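Local coordinates for protein citrate synthase (Metallosphaera sedula, PDB 6ABW) that probably catalyses the condensation of acetyl-CoA with oxaloacetate to give citrate and CoA, the entry reaction of the tricarboxylic acid cycle, at residues G106-A111 and F342-A347; P198-A203 and P228-A233. One frame throughout, in Å; residues are numbered along the deposited sequence.

Interaction 1 of 2, residues G106-A111 and F342-A347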
loop_
_atom_site.group_PDB
_atom_site.type_symbol
_atom_site.label_atom_id
_atom_site.label_comp_id
_atom_site.label_asym_id
_atom_site.label_seq_id
_atom_site.Cartn_x
_atom_site.Cartn_y
_atom_site.Cartn_z
ATOM N N GLY A 106 -9.859 -6.297 -0.521
ATOM C CA GLY A 106 -8.691 -7.008 -1.025
ATOM C C GLY A 106 -8.747 -7.207 -2.541
ATOM O O GLY A 106 -7.742 -7.064 -3.258
ATOM N N MET A 107 -9.924 -7.537 -3.040
ATOM C CA MET A 107 -10.099 -7.619 -4.471
ATOM C C MET A 107 -9.884 -6.251 -5.145
ATOM O O MET A 107 -9.255 -6.138 -6.202
ATOM C CB MET A 107 -11.490 -8.178 -4.762
ATOM C CG MET A 107 -11.676 -9.558 -4.192
ATOM S SD MET A 107 -13.347 -10.232 -4.468
ATOM C CE MET A 107 -13.344 -10.287 -6.175
ATOM N N MET A 108 -10.411 -5.185 -4.549
ATOM C CA MET A 108 -10.125 -3.853 -5.023
ATOM C C MET A 108 -8.630 -3.547 -5.019
ATOM O O MET A 108 -8.136 -2.918 -5.928
ATOM C CB MET A 108 -10.844 -2.782 -4.183
ATOM C CG MET A 108 -12.336 -2.799 -4.191
ATOM S SD MET A 108 -12.961 -1.361 -3.228
ATOM C CE MET A 108 -12.329 0.009 -3.961
ATOM N N GLU A 109 -7.922 -3.887 -3.956
ATOM C CA GLU A 109 -6.513 -3.667 -3.806
ATOM C C GLU A 109 -5.761 -4.317 -4.987
ATOM O O GLU A 109 -4.865 -3.671 -5.615
ATOM C CB GLU A 109 -6.049 -4.222 -2.443
ATOM C CG GLU A 109 -4.614 -4.024 -2.078
ATOM C CD GLU A 109 -4.119 -5.017 -1.032
ATOM O OE1 GLU A 109 -4.177 -6.248 -1.280
ATOM O OE2 GLU A 109 -3.573 -4.624 -0.015
ATOM N N THR A 110 -6.163 -5.523 -5.359
ATOM C CA THR A 110 -5.509 -6.258 -6.407
ATOM C C THR A 110 -5.765 -5.594 -7.762
ATOM O O THR A 110 -4.858 -5.367 -8.555
ATOM C CB THR A 110 -5.947 -7.715 -6.387
ATOM O OG1 THR A 110 -5.666 -8.268 -5.100
ATOM C CG2 THR A 110 -5.187 -8.526 -7.423
ATOM N N ALA A 111 -7.018 -5.240 -8.002
ATOM C CA ALA A 111 -7.384 -4.524 -9.213
ATOM C C ALA A 111 -6.712 -3.178 -9.361
ATOM O O ALA A 111 -6.184 -2.864 -10.395
ATOM C CB ALA A 111 -8.883 -4.424 -9.313
ATOM N N PHE A 342 -20.003 -3.248 1.924
ATOM C CA PHE A 342 -20.155 -1.897 2.440
ATOM C C PHE A 342 -18.855 -1.048 2.546
ATOM O O PHE A 342 -18.847 0.129 2.201
ATOM C CB PHE A 342 -20.881 -1.899 3.772
ATOM C CG PHE A 342 -22.320 -2.394 3.760
ATOM C CD1 PHE A 342 -23.013 -2.618 2.619
ATOM C CD2 PHE A 342 -22.954 -2.558 4.993
ATOM C CE1 PHE A 342 -24.346 -3.082 2.702
ATOM C CE2 PHE A 342 -24.252 -2.986 5.105
ATOM C CZ PHE A 342 -24.961 -3.249 3.934
ATOM N N THR A 343 -17.775 -1.670 3.000
ATOM C CA THR A 343 -16.521 -0.960 3.086
ATOM C C THR A 343 -15.969 -0.623 1.674
ATOM O O THR A 343 -15.294 0.383 1.521
ATOM C CB THR A 343 -15.513 -1.695 3.992
ATOM O OG1 THR A 343 -16.052 -1.633 5.334
ATOM C CG2 THR A 343 -14.159 -0.989 4.003
ATOM N N SER A 344 -16.206 -1.492 0.678
ATOM C CA SER A 344 -15.836 -1.213 -0.710
ATOM C C SER A 344 -16.585 -0.004 -1.271
ATOM O O SER A 344 -16.017 0.784 -2.060
ATOM C CB SER A 344 -16.049 -2.460 -1.610
ATOM O OG SER A 344 -15.100 -3.428 -1.272
ATOM N N LEU A 345 -17.838 0.186 -0.835
ATOM C CA LEU A 345 -18.649 1.341 -1.237
ATOM C C LEU A 345 -18.146 2.613 -0.597
ATOM O O LEU A 345 -18.075 3.661 -1.235
ATOM C CB LEU A 345 -20.143 1.129 -0.977
ATOM C CG LEU A 345 -20.722 -0.016 -1.784
ATOM C CD1 LEU A 345 -22.010 -0.523 -1.109
ATOM C CD2 LEU A 345 -20.986 0.498 -3.198
ATOM N N PHE A 346 -17.760 2.520 0.667
ATOM C CA PHE A 346 -17.000 3.568 1.314
ATOM C C PHE A 346 -15.760 3.925 0.475
ATOM O O PHE A 346 -15.473 5.129 0.217
ATOM C CB PHE A 346 -16.597 3.153 2.771
ATOM C CG PHE A 346 -15.560 4.027 3.403
ATOM C CD1 PHE A 346 -15.941 5.158 4.137
ATOM C CD2 PHE A 346 -14.236 3.770 3.243
ATOM C CE1 PHE A 346 -14.980 5.969 4.720
ATOM C CE2 PHE A 346 -13.255 4.605 3.776
ATOM C CZ PHE A 346 -13.627 5.722 4.493
ATOM N N ALA A 347 -14.981 2.914 0.114
ATOM C CA ALA A 347 -13.728 3.127 -0.603
ATOM C C ALA A 347 -13.984 3.832 -1.958
ATOM O O ALA A 347 -13.222 4.675 -2.370
ATOM C CB ALA A 347 -12.983 1.814 -0.812
#
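Met108 reaches across from its helix to Ser344 and Ala347, and its side chain supplies every close approach between 106-111 and 342-347. The sulfur lies against the serine: Met108 SD is 3.6 Å from Ser344 OG and 3.7 Å from Ser344 CB. Beyond it the chain bends (chi3 58°), which carries the methyl group along the partner helix to the next turn, where Met108 CE meets Ala347 CB at 3.7 Å. The thioether therefore lies alongside two small residues three positions apart, and their shortness lets the methionine tip come close to the opposing backbone. Ser344 OG stands beside its own backbone N (chi1 -70°), so that the sulfur lies broadside to the CB-OG bond, not off its end.

Helices 104-119 and 342-365 belong to the largely helical citrate synthase fold, and Met108 is one of the side chains filling its buried interior. Leu222 of helix 214-225 and Val143 of helix 128-151 also pack on it, while Ala347 rests against Leu225.

Away from this one side chain the pairing is loose. Even at Met108 and Ser344, the nearest pair of residues, the CA atoms are 7.6 Å apart, and the Met107 side chain heads off toward Val146 and Lys150. Glu109 and Thr110 serve the dimer side: Glu109 OE2 is hydrogen-bonded to Ser216 of the second subunit, and both residues pack on Ser113 of that subunit. Thr110 OG1 turns back to Gly106 O at 3.0 Å, approaching from the opposite face of the carbonyl to the Thr110 backbone N-H.

Interaction 2 of 2, residues P198-A203 and P228-A233. With ACO (acetyl coenzyme *a), chain D.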
loop_
_atom_site.group_PDB
_atom_site.type_symbol
_atom_site.label_atom_id
_atom_site.label_comp_id
_atom_site.label_asym_id
_atom_site.label_seq_id
_atom_site.Cartn_x
_atom_site.Cartn_y
_atom_site.Cartn_z
ATOM N N PRO A 198 -7.481 9.394 8.373
ATOM C CA PRO A 198 -7.356 8.033 8.920
ATOM C C PRO A 198 -6.190 7.285 8.265
ATOM O O PRO A 198 -5.493 7.864 7.438
ATOM C CB PRO A 198 -8.702 7.399 8.616
ATOM C CG PRO A 198 -9.100 8.054 7.337
ATOM C CD PRO A 198 -8.624 9.507 7.446
ATOM N N ALA A 199 -5.931 6.065 8.703
ATOM C CA ALA A 199 -4.738 5.321 8.288
ATOM C C ALA A 199 -4.670 5.171 6.791
ATOM O O ALA A 199 -3.598 5.163 6.227
ATOM C CB ALA A 199 -4.658 3.950 8.952
ATOM N N SER A 200 -5.814 4.962 6.149
ATOM C CA SER A 200 -5.813 4.857 4.692
ATOM C C SER A 200 -5.292 6.115 3.974
ATOM O O SER A 200 -4.431 6.035 3.105
ATOM C CB SER A 200 -7.191 4.480 4.180
ATOM O OG SER A 200 -8.216 5.389 4.646
ATOM N N THR A 201 -5.692 7.283 4.430
ATOM C CA THR A 201 -5.211 8.521 3.852
ATOM C C THR A 201 -3.724 8.662 4.188
ATOM O O THR A 201 -2.934 9.026 3.311
ATOM C CB THR A 201 -6.049 9.733 4.351
ATOM O OG1 THR A 201 -7.432 9.527 4.044
ATOM C CG2 THR A 201 -5.621 11.008 3.669
ATOM N N THR A 202 -3.334 8.329 5.407
ATOM C CA THR A 202 -1.928 8.385 5.812
ATOM C C THR A 202 -1.034 7.474 4.915
ATOM O O THR A 202 -0.003 7.921 4.453
ATOM C CB THR A 202 -1.764 8.053 7.287
ATOM O OG1 THR A 202 -2.567 8.920 8.088
ATOM C CG2 THR A 202 -0.329 8.149 7.723
ATOM N N ALA A 203 -1.491 6.236 4.635
ATOM C CA ALA A 203 -0.738 5.350 3.746
ATOM C C ALA A 203 -0.601 5.929 2.359
ATOM O O ALA A 203 0.468 5.823 1.749
ATOM C CB ALA A 203 -1.366 3.980 3.684
ATOM N N PRO A 228 -8.930 -4.583 10.242
ATOM C CA PRO A 228 -10.213 -4.474 10.958
ATOM C C PRO A 228 -10.262 -3.391 12.012
ATOM O O PRO A 228 -11.343 -3.114 12.585
ATOM C CB PRO A 228 -10.387 -5.889 11.518
ATOM C CG PRO A 228 -8.952 -6.404 11.719
ATOM C CD PRO A 228 -8.227 -5.830 10.522
ATOM N N LEU A 229 -9.181 -2.652 12.211
ATOM C CA LEU A 229 -9.332 -1.425 12.979
ATOM C C LEU A 229 -9.689 -0.194 12.178
ATOM O O LEU A 229 -9.850 0.882 12.758
ATOM C CB LEU A 229 -8.095 -1.123 13.808
ATOM C CG LEU A 229 -7.635 -2.247 14.716
ATOM C CD1 LEU A 229 -6.434 -1.775 15.517
ATOM C CD2 LEU A 229 -8.759 -2.780 15.603
ATOM N N HIS A 230 -9.842 -0.323 10.866
ATOM C CA HIS A 230 -10.201 0.798 10.017
ATOM C C HIS A 230 -11.405 0.412 9.143
ATOM O O HIS A 230 -12.382 1.135 9.106
ATOM C CB HIS A 230 -9.004 1.156 9.153
ATOM C CG HIS A 230 -9.160 2.378 8.284
ATOM N ND1 HIS A 230 -10.130 3.350 8.488
ATOM C CD2 HIS A 230 -8.414 2.805 7.231
ATOM C CE1 HIS A 230 -10.030 4.262 7.521
ATOM N NE2 HIS A 230 -8.970 3.971 6.770
ATOM N N GLY A 231 -11.301 -0.654 8.389
ATOM C CA GLY A 231 -12.422 -1.111 7.532
ATOM C C GLY A 231 -13.461 -1.862 8.345
ATOM O O GLY A 231 -13.179 -2.308 9.438
ATOM N N GLY A 232 -14.674 -1.962 7.825
ATOM C CA GLY A 232 -15.683 -2.811 8.403
ATOM C C GLY A 232 -16.688 -2.114 9.341
ATOM O O GLY A 232 -17.547 -2.783 9.860
ATOM N N ALA A 233 -16.564 -0.811 9.576
ATOM C CA ALA A 233 -17.480 -0.141 10.517
ATOM C C ALA A 233 -18.955 -0.148 10.048
ATOM O O ALA A 233 -19.827 -0.353 10.881
ATOM C CB ALA A 233 -17.054 1.291 10.823
HETATM N N1A ACO D . -21.888 2.920 22.842
HETATM C C2A ACO D . -22.084 3.002 24.208
HETATM N N3A ACO D . -21.290 3.777 25.038
HETATM C C4A ACO D . -20.280 4.487 24.482
HETATM C C5A ACO D . -20.029 4.449 23.024
HETATM C C6A ACO D . -20.920 3.613 22.225
HETATM N N6A ACO D . -20.690 3.529 20.897
HETATM N N7A ACO D . -18.950 5.227 22.769
HETATM C C8A ACO D . -18.528 5.739 23.950
HETATM N N9A ACO D . -19.314 5.287 24.954
HETATM C C1B ACO D . -19.207 5.645 26.399
HETATM C C2B ACO D . -17.826 5.378 27.020
HETATM O O2B ACO D . -17.641 4.036 27.471
HETATM C C3B ACO D . -17.867 6.354 28.164
HETATM O O3B ACO D . -18.587 5.704 29.226
HETATM P P3B ACO D . -18.377 6.010 30.817
HETATM O O7A ACO D . -18.797 4.724 31.505
HETATM O O8A ACO D . -19.302 7.187 31.108
HETATM O O9A ACO D . -16.884 6.301 30.931
HETATM C C4B ACO D . -18.644 7.561 27.620
HETATM O O4B ACO D . -19.473 7.069 26.557
HETATM C C5B ACO D . -17.783 8.650 27.030
HETATM O O5B ACO D . -16.951 8.097 26.009
HETATM P P1A ACO D . -16.032 9.082 25.117
HETATM O O1A ACO D . -14.800 9.334 25.953
HETATM O O2A ACO D . -16.920 10.225 24.601
HETATM O O3A ACO D . -15.584 8.273 23.785
HETATM P P2A ACO D . -14.508 7.064 23.748
HETATM O O4A ACO D . -13.149 7.560 23.327
HETATM O O5A ACO D . -14.730 6.123 24.896
HETATM O O6A ACO D . -15.045 6.396 22.379
HETATM C CBP ACO D . -15.159 6.248 20.004
HETATM C CCP ACO D . -15.316 7.155 21.195
HETATM C CDP ACO D . -15.719 6.622 18.650
HETATM C CEP ACO D . -14.052 5.185 20.081
HETATM C CAP ACO D . -16.371 5.263 20.419
HETATM O OAP ACO D . -17.639 5.901 20.658
HETATM C C9P ACO D . -16.692 4.095 19.480
HETATM O O9P ACO D . -16.063 3.053 19.634
HETATM N N8P ACO D . -17.632 4.273 18.517
HETATM C C7P ACO D . -17.787 3.344 17.421
HETATM C C6P ACO D . -18.364 1.992 17.774
HETATM C C5P ACO D . -18.273 1.196 16.477
HETATM O O5P ACO D . -19.215 1.195 15.687
HETATM N N4P ACO D . -17.152 0.474 16.248
HETATM C C3P ACO D . -16.991 -0.413 15.089
HETATM C C2P ACO D . -15.860 0.156 14.260
HETATM S S1P ACO D . -14.460 -0.897 14.417
HETATM C C ACO D . -14.371 -1.179 12.789
HETATM O O ACO D . -15.141 -2.001 12.330
HETATM C CH3 ACO D . -13.387 -0.367 12.000
#
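The His230 imidazole points its NE2 at the start of helix 199-208, where Ser200 meets it at the ring edge. Ser200 OG and His230 NE2 are hydrogen-bonded at 2.7 Å with the hydroxyl near the ring plane, and Ser200 CB lies in that plane, 3.2 Å from His230 NE2. Two torsions bring the groups together: CG of the histidine stands anti to its backbone N (chi1 -175°), extending the ring away from its loop, and the serine hydroxyl sits between its own N and carbonyl carbon (chi1 55°).

Ala199 N is over one face of the imidazole, 4.2 Å from His230 NE2. Pro198 approaches obliquely, placing its CB 3.6 Å from His230 CE1. This proline is the N-cap residue of the helix, and its carbonyl O accepts both Thr202 N and, from above the carbonyl plane, Thr202 OG1.

Segment 228-233, a Pro-Leu-His-Gly-Gly-Ala sequence, wraps round the acetyl end of acetyl-CoA largely with backbone. The acetyl methyl CH3 is 3.2 Å from Gly231 O, and the thioester O is 3.3 Å from Ala233 N.

Ser200 OG also has a weak hydrogen bond from Trp354 NE1, which may help to orient the hydroxyl. The bond at the ring edge, with Ala199 N over one face and Pro198 set obliquely, should restrict rotation of the imidazole. His230 probably corresponds to the histidine that polarises the acetyl carbonyl in citrate synthases, with NE2 held by the serine and ND1 on the acetyl-CoA side; 6.1 Å from the acetyl CH3, His230 ND1 is not bonded to the acetyl group here.

How the interactions relate
Interactions 1 and 2 have centres 12 Å apart and meet directly through Thr343, the residue before Ser344. Thr343 OG1 is 2.9 Å from Gly232 N, a probable hydrogen bond, and Thr343 CG2 packs 3.9 Å from Gly231 CA. Helix 342-365 thus faces Met108 with one side and touches the acetyl-CoA loop with another. Interaction 2 reaches the pocket through segment 228-233, all six residues of which belong to it; the side chains of His230 and Asp325 are about 9 Å apart, as are those of Pro198 and His270, Asp325 and His270 being the predicted active-site residues. Interaction 1 stands farther back, the Ala347 side chain being about 13 Å from acetyl-CoA. Both contacts border the second subunit.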